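Local coordinates for protein glucose-6-phosphate isomerase (Thermus thermophilus, PDB 1ZZG) that probably catalyses the reversible isomerisation of glucose 6-phosphate to fructose 6-phosphate, a step shared by glycolysis and gluconeogenesis, at residues A[284-288]-A[289-293]; A[294-297]-A[298-301]; A[338-341]-A[342-346]. One frame throughout, in Å; residues are numbered along the deposited sequence.

Contact 1 comes first along the chain: strand 278-287 ends, turns at a cis proline and enters a short 3-10 segment. Contact 2 follows directly and spans the whole of the short helix 296-301. Gln295 reaches back to Pro285 O, and Asp291 O lies 2.9 Å from Val296 N, so the two are joined at backbone and side chain. Contact 3 comes some forty residues later, at the start of helix 339-356. The three run in series, and none encloses or crosses another. Contact 3 still meets contact 1 in space, through Gln292 with Glu346 and Pro289 with Leu343. Contacts 2 and 3 do not touch. All three border the second subunit.

Contact 1 (A[284-288]-A[289-293]); sequences VPALG and PKDQH
Asp291 turns its carboxylate back onto the backbone of Leu287. Asp291 OD2 accepts from Leu287 N at 2.6 Å through its anti lone pair, the one away from OD1. The N-H points almost straight at it (164°). Asp291 OD2 also lies 3.5 Å from Ala286 CB. In return, Asp291 N donates to Leu287 O at 2.8 Å. Two bonds therefore tie one aspartate to both polar backbone atoms of one leucine. Alongside them, the side chains of Leu287 and Lys290 run in the same direction. Lys290 CG sits 3.6 Å from Leu287 O, while its NZ passes 3.8 Å from Leu287 CD1. Lys290 places CG between its own N and carbonyl carbon (chi1 75°), which brings the aliphatic chain against the leucine. This is the exit of strand 278-287, a strand of the mixed sheet. The peptide bond between Gly288 and Pro289 is cis, and it leads into the 3-10 segment 290-292. Gln292 N bonds to Pro289 O at 2.8 Å within that turn. Further out, Asp291 OD1 accepts from Gln295 NE2, so both carboxylate oxygens have a partner. Lys290 NZ forms salt bridges with Glu252 and with Asp99 of the second subunit. Ala286 and Gly288 bond through their backbones to strand 244-249 and its end at Val249.

Contact 2 (A[294-297]-A[298-301]); sequences AQVQ and LFRE
Phe299 folds its ring back over the carbonyl oxygen of Gln295. That oxygen stands 3.4 Å above the ring plane, over its centre. Gln295 O also accepts from Phe299 N at 3.2 Å, in the carbonyl plane, so one residue supplies both the donor and the ring. Phe299 CG lies anti to the carbonyl carbon (chi1 -54°), which swings the ring back toward the preceding residues. Gln295 CB then meets Phe299 CZ at 3.6 Å, the two side chains running alongside each other. This is the tight part of the contact. The backbone here is the short helix 296-301, with the regular bonds Arg300 N to Val296 O (2.8 Å) and Glu301 N to Gln297 O (3.0 Å).

The more open side lies at Arg300 and Glu301, both partly exposed. Val296 CG1 packs on Arg300 CG at 3.6 Å, but beyond CG the arginine bends at chi2 and chi3 and leads away. A polar bond on this side is itself well held: Gln297 NE2 donates to Glu301 OE1 at 2.9 Å, i to i+4 across one turn. The acceptor lies nearly in the amide plane. The carboxylate is met on its anti side, 31° out of its own plane, and the two flat groups stand almost at right angles (86°). Gln297 NE2 also bonds to Gly270 O of the second subunit, so the amide links the helix to the dimer interface.

Besides Asp291, Gln295 NE2 reaches Pro285 O, and the side chain packs on Val284 and Ala286 of strand 278-287. Phe299 packs on Lys306 and Leu308 of strand 306-313, and Arg300 NH1 reaches Ala353 O and Glu356 at the end of helix 339-356.

Contact 3 (A[338-341]-A[342-346]); sequences TLFQ and LLKAE
The Phe340 ring is flanked by two side chains of the next helical turn, both approaching it obliquely. Leu343 CD2 comes within 4.2 Å of Phe340 CD1. Lys344 CG lies 3.9 Å from Phe340 CE2, its chain alongside the phenyl group. With CG anti to the backbone N (chi1 -174°), the phenylalanine brings its ring near the following turn. Pro313 and Pro316 pack on Phe340. Leu339, Leu342 and Leu343 pack on the second subunit. The amide of Gln341 is the other flat group. Gln341 OE1 accepts from Thr338 N at 3.2 Å, with the donor 38° above the carbonyl plane. Thr338 OG1 accepts from Gln341 N at 2.9 Å. This reciprocal pair is a capping box, with Thr338 as N-cap of helix 339-356. Regular bonds follow, such as Lys344 N to Phe340 O at 2.8 Å, nearly straight (173°). Thr338 OG1 is also bonded to Asp319, whose other oxygen takes Phe340 N. Lys344 NZ pairs with Glu348. The first-turn N-H groups of Phe340 and Gln341, which have no earlier helical carbonyl to bond, thus find side-chain acceptors. The negative charge of Asp319 beside this helix start would probably interact favourably with the helix dipole.

Contact 1 (A[284-288]-A[289-293])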
loop_
_atom_site.group_PDB
_atom_site.type_symbol
_atom_site.label_atom_id
_atom_site.label_comp_id
_atom_site.label_asym_id
_atom_site.label_seq_id
_atom_site.Cartn_x
_atom_site.Cartn_y
_atom_site.Cartn_z
ATOM N N VAL A 284 -9.836 -2.927 -3.724
ATOM C CA VAL A 284 -9.201 -2.672 -2.433
ATOM C C VAL A 284 -8.033 -3.636 -2.267
ATOM O O VAL A 284 -8.217 -4.852 -2.269
ATOM C CB VAL A 284 -10.207 -2.879 -1.273
ATOM C CG1 VAL A 284 -9.530 -2.625 0.063
ATOM C CG2 VAL A 284 -11.392 -1.949 -1.444
ATOM N N PRO A 285 -6.807 -3.103 -2.118
ATOM C CA PRO A 285 -5.609 -3.936 -1.959
ATOM C C PRO A 285 -5.467 -4.537 -0.557
ATOM O O PRO A 285 -5.828 -3.910 0.436
ATOM C CB PRO A 285 -4.479 -2.963 -2.281
ATOM C CG PRO A 285 -4.999 -1.672 -1.671
ATOM C CD PRO A 285 -6.465 -1.666 -2.087
ATOM N N ALA A 286 -4.939 -5.757 -0.491
ATOM C CA ALA A 286 -4.719 -6.431 0.781
ATOM C C ALA A 286 -3.573 -7.414 0.641
ATOM O O ALA A 286 -3.291 -7.913 -0.453
ATOM C CB ALA A 286 -5.976 -7.159 1.225
ATOM N N LEU A 287 -2.905 -7.680 1.756
ATOM C CA LEU A 287 -1.793 -8.614 1.774
ATOM C C LEU A 287 -2.017 -9.622 2.888
ATOM O O LEU A 287 -2.525 -9.275 3.950
ATOM C CB LEU A 287 -0.468 -7.876 2.009
ATOM C CG LEU A 287 0.018 -6.935 0.901
ATOM C CD1 LEU A 287 1.328 -6.267 1.335
ATOM C CD2 LEU A 287 0.221 -7.721 -0.388
ATOM N N GLY A 288 -1.643 -10.869 2.635
ATOM C CA GLY A 288 -1.800 -11.903 3.640
ATOM C C GLY A 288 -0.439 -12.354 4.119
ATOM O O GLY A 288 0.501 -12.447 3.319
ATOM N N PRO A 289 -0.294 -12.658 5.417
ATOM C CA PRO A 289 -1.326 -12.608 6.459
ATOM C C PRO A 289 -1.510 -11.283 7.214
ATOM O O PRO A 289 -2.433 -11.164 8.024
ATOM C CB PRO A 289 -0.895 -13.721 7.404
ATOM C CG PRO A 289 0.595 -13.559 7.395
ATOM C CD PRO A 289 0.907 -13.359 5.911
ATOM N N LYS A 290 -0.663 -10.285 6.954
ATOM C CA LYS A 290 -0.765 -9.021 7.691
ATOM C C LYS A 290 -2.165 -8.393 7.731
ATOM O O LYS A 290 -2.553 -7.796 8.739
ATOM C CB LYS A 290 0.260 -7.990 7.175
ATOM C CG LYS A 290 -0.085 -7.344 5.837
ATOM C CD LYS A 290 0.991 -6.347 5.393
ATOM C CE LYS A 290 2.320 -7.046 5.115
ATOM N NZ LYS A 290 3.371 -6.139 4.557
ATOM N N ASP A 291 -2.939 -8.526 6.658
ATOM C CA ASP A 291 -4.269 -7.937 6.677
ATOM C C ASP A 291 -5.316 -8.729 7.461
ATOM O O ASP A 291 -6.480 -8.333 7.538
ATOM C CB ASP A 291 -4.735 -7.628 5.255
ATOM C CG ASP A 291 -4.238 -6.271 4.786
ATOM O OD1 ASP A 291 -4.437 -5.296 5.545
ATOM O OD2 ASP A 291 -3.654 -6.169 3.688
ATOM N N GLN A 292 -4.894 -9.839 8.059
ATOM C CA GLN A 292 -5.787 -10.627 8.902
ATOM C C GLN A 292 -5.801 -9.816 10.199
ATOM O O GLN A 292 -6.656 -9.999 11.071
ATOM C CB GLN A 292 -5.202 -12.021 9.174
ATOM C CG GLN A 292 -5.017 -12.895 7.933
ATOM C CD GLN A 292 -4.240 -14.180 8.211
ATOM O OE1 GLN A 292 -3.906 -14.925 7.288
ATOM N NE2 GLN A 292 -3.947 -14.440 9.485
ATOM N N HIS A 293 -4.839 -8.898 10.290
ATOM C CA HIS A 293 -4.667 -8.030 11.447
ATOM C C HIS A 293 -4.981 -6.581 11.082
ATOM O O HIS A 293 -4.360 -5.661 11.626
ATOM C CB HIS A 293 -3.215 -8.091 11.946
ATOM C CG HIS A 293 -2.720 -9.474 12.237
ATOM N ND1 HIS A 293 -2.748 -10.026 13.499
ATOM C CD2 HIS A 293 -2.170 -10.411 11.429
ATOM C CE1 HIS A 293 -2.232 -11.242 13.457
ATOM N NE2 HIS A 293 -1.873 -11.500 12.212
#

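Contact 2 (A[294-297]-A[298-301])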
loop_
_atom_site.group_PDB
_atom_site.type_symbol
_atom_site.label_atom_id
_atom_site.label_comp_id
_atom_site.label_asym_id
_atom_site.label_seq_id
_atom_site.Cartn_x
_atom_site.Cartn_y
_atom_site.Cartn_z
ATOM N N ALA A 294 -5.918 -6.364 10.160
ATOM C CA ALA A 294 -6.257 -4.999 9.772
ATOM C C ALA A 294 -7.566 -4.856 9.002
ATOM O O ALA A 294 -8.407 -4.026 9.349
ATOM C CB ALA A 294 -5.112 -4.385 8.962
ATOM N N GLN A 295 -7.745 -5.648 7.952
ATOM C CA GLN A 295 -8.966 -5.540 7.163
ATOM C C GLN A 295 -9.916 -6.726 7.288
ATOM O O GLN A 295 -11.124 -6.577 7.088
ATOM C CB GLN A 295 -8.619 -5.323 5.690
ATOM C CG GLN A 295 -7.756 -4.101 5.433
ATOM C CD GLN A 295 -7.517 -3.862 3.953
ATOM O OE1 GLN A 295 -8.412 -3.423 3.227
ATOM N NE2 GLN A 295 -6.308 -4.155 3.498
ATOM N N VAL A 296 -9.377 -7.895 7.616
ATOM C CA VAL A 296 -10.189 -9.097 7.742
ATOM C C VAL A 296 -11.324 -8.951 8.749
ATOM O O VAL A 296 -12.395 -9.529 8.561
ATOM C CB VAL A 296 -9.318 -10.316 8.114
ATOM C CG1 VAL A 296 -10.200 -11.496 8.505
ATOM C CG2 VAL A 296 -8.448 -10.700 6.923
ATOM N N GLN A 297 -11.095 -8.186 9.816
ATOM C CA GLN A 297 -12.132 -7.976 10.824
ATOM C C GLN A 297 -13.369 -7.403 10.137
ATOM O O GLN A 297 -14.488 -7.858 10.374
ATOM C CB GLN A 297 -11.627 -7.025 11.921
ATOM C CG GLN A 297 -12.700 -6.471 12.857
ATOM C CD GLN A 297 -13.557 -7.546 13.514
ATOM O OE1 GLN A 297 -13.043 -8.546 14.029
ATOM N NE2 GLN A 297 -14.872 -7.334 13.512
ATOM N N LEU A 298 -13.164 -6.419 9.270
ATOM C CA LEU A 298 -14.276 -5.818 8.545
ATOM C C LEU A 298 -14.912 -6.834 7.592
ATOM O O LEU A 298 -16.134 -6.878 7.456
ATOM C CB LEU A 298 -13.810 -4.603 7.742
ATOM C CG LEU A 298 -14.802 -4.098 6.682
ATOM C CD1 LEU A 298 -15.955 -3.372 7.360
ATOM C CD2 LEU A 298 -14.098 -3.160 5.717
ATOM N N PHE A 299 -14.092 -7.645 6.929
ATOM C CA PHE A 299 -14.631 -8.631 6.000
ATOM C C PHE A 299 -15.453 -9.683 6.742
ATOM O O PHE A 299 -16.431 -10.208 6.212
ATOM C CB PHE A 299 -13.509 -9.333 5.214
ATOM C CG PHE A 299 -12.570 -8.390 4.493
ATOM C CD1 PHE A 299 -12.991 -7.127 4.085
ATOM C CD2 PHE A 299 -11.261 -8.780 4.216
ATOM C CE1 PHE A 299 -12.121 -6.260 3.417
ATOM C CE2 PHE A 299 -10.382 -7.924 3.546
ATOM C CZ PHE A 299 -10.813 -6.661 3.146
ATOM N N ARG A 300 -15.050 -9.972 7.977
ATOM C CA ARG A 300 -15.707 -10.974 8.804
ATOM C C ARG A 300 -17.039 -10.556 9.434
ATOM O O ARG A 300 -17.999 -11.328 9.420
ATOM C CB ARG A 300 -14.751 -11.428 9.916
ATOM C CG ARG A 300 -13.567 -12.273 9.452
ATOM C CD ARG A 300 -13.957 -13.742 9.349
ATOM N NE ARG A 300 -14.304 -14.297 10.657
ATOM C CZ ARG A 300 -15.052 -15.382 10.836
ATOM N NH1 ARG A 300 -15.536 -16.036 9.787
ATOM N NH2 ARG A 300 -15.330 -15.806 12.067
ATOM N N GLU A 301 -17.112 -9.347 9.977
ATOM C CA GLU A 301 -18.340 -8.918 10.637
ATOM C C GLU A 301 -18.984 -7.673 10.054
ATOM O O GLU A 301 -20.031 -7.231 10.525
ATOM C CB GLU A 301 -18.071 -8.717 12.130
ATOM C CG GLU A 301 -17.324 -9.880 12.755
ATOM C CD GLU A 301 -17.344 -9.857 14.273
ATOM O OE1 GLU A 301 -16.997 -8.812 14.874
ATOM O OE2 GLU A 301 -17.704 -10.898 14.861
#

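Contact 3 (A[338-341]-A[342-346])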
loop_
_atom_site.group_PDB
_atom_site.type_symbol
_atom_site.label_atom_id
_atom_site.label_comp_id
_atom_site.label_asym_id
_atom_site.label_seq_id
_atom_site.Cartn_x
_atom_site.Cartn_y
_atom_site.Cartn_z
ATOM N N THR A 338 7.524 -25.160 9.030
ATOM C CA THR A 338 8.288 -24.200 8.231
ATOM C C THR A 338 7.524 -22.875 8.112
ATOM O O THR A 338 6.322 -22.812 8.372
ATOM C CB THR A 338 8.556 -24.720 6.797
ATOM O OG1 THR A 338 7.326 -24.754 6.059
ATOM C CG2 THR A 338 9.160 -26.121 6.837
ATOM N N LEU A 339 8.231 -21.819 7.722
ATOM C CA LEU A 339 7.601 -20.515 7.563
ATOM C C LEU A 339 6.556 -20.570 6.453
ATOM O O LEU A 339 5.456 -20.034 6.602
ATOM C CB LEU A 339 8.650 -19.439 7.246
ATOM C CG LEU A 339 9.549 -19.029 8.421
ATOM C CD1 LEU A 339 10.477 -17.898 8.005
ATOM C CD2 LEU A 339 8.683 -18.592 9.590
ATOM N N PHE A 340 6.887 -21.219 5.342
ATOM C CA PHE A 340 5.920 -21.312 4.252
ATOM C C PHE A 340 4.709 -22.128 4.696
ATOM O O PHE A 340 3.572 -21.825 4.331
ATOM C CB PHE A 340 6.525 -21.970 3.017
ATOM C CG PHE A 340 5.605 -21.942 1.831
ATOM C CD1 PHE A 340 5.540 -20.815 1.012
ATOM C CD2 PHE A 340 4.743 -23.006 1.578
ATOM C CE1 PHE A 340 4.629 -20.745 -0.039
ATOM C CE2 PHE A 340 3.825 -22.947 0.529
ATOM C CZ PHE A 340 3.768 -21.813 -0.280
ATOM N N GLN A 341 4.961 -23.172 5.478
ATOM C CA GLN A 341 3.884 -24.020 5.979
ATOM C C GLN A 341 2.896 -23.151 6.756
ATOM O O GLN A 341 1.680 -23.323 6.653
ATOM C CB GLN A 341 4.458 -25.103 6.893
ATOM C CG GLN A 341 3.487 -26.216 7.240
ATOM C CD GLN A 341 4.106 -27.243 8.170
ATOM O OE1 GLN A 341 5.332 -27.330 8.291
ATOM N NE2 GLN A 341 3.261 -28.036 8.824
ATOM N N LEU A 342 3.430 -22.216 7.539
ATOM C CA LEU A 342 2.593 -21.309 8.322
ATOM C C LEU A 342 1.816 -20.390 7.380
ATOM O O LEU A 342 0.603 -20.231 7.505
ATOM C CB LEU A 342 3.453 -20.462 9.268
ATOM C CG LEU A 342 2.693 -19.425 10.105
ATOM C CD1 LEU A 342 1.535 -20.090 10.846
ATOM C CD2 LEU A 342 3.645 -18.759 11.084
ATOM N N LEU A 343 2.537 -19.786 6.445
ATOM C CA LEU A 343 1.948 -18.883 5.462
ATOM C C LEU A 343 0.760 -19.551 4.779
ATOM O O LEU A 343 -0.337 -18.994 4.729
ATOM C CB LEU A 343 3.013 -18.494 4.427
ATOM C CG LEU A 343 2.634 -17.700 3.171
ATOM C CD1 LEU A 343 1.780 -16.497 3.542
ATOM C CD2 LEU A 343 3.919 -17.253 2.448
ATOM N N LYS A 344 0.989 -20.760 4.272
ATOM C CA LYS A 344 -0.041 -21.534 3.575
ATOM C C LYS A 344 -1.235 -21.813 4.480
ATOM O O LYS A 344 -2.381 -21.668 4.075
ATOM C CB LYS A 344 0.533 -22.875 3.097
ATOM C CG LYS A 344 0.158 -23.279 1.670
ATOM C CD LYS A 344 -1.220 -22.798 1.261
ATOM C CE LYS A 344 -1.553 -23.232 -0.161
ATOM N NZ LYS A 344 -2.232 -24.553 -0.198
ATOM N N ALA A 345 -0.952 -22.230 5.707
ATOM C CA ALA A 345 -2.007 -22.526 6.661
ATOM C C ALA A 345 -2.873 -21.297 6.913
ATOM O O ALA A 345 -4.098 -21.395 6.953
ATOM C CB ALA A 345 -1.403 -23.021 7.967
ATOM N N GLU A 346 -2.240 -20.138 7.083
ATOM C CA GLU A 346 -2.996 -18.917 7.335
ATOM C C GLU A 346 -3.836 -18.506 6.131
ATOM O O GLU A 346 -4.944 -17.987 6.283
ATOM C CB GLU A 346 -2.059 -17.768 7.712
ATOM C CG GLU A 346 -1.279 -17.999 8.993
ATOM C CD GLU A 346 -0.729 -16.711 9.558
ATOM O OE1 GLU A 346 -1.524 -15.920 10.105
ATOM O OE2 GLU A 346 0.492 -16.479 9.440
#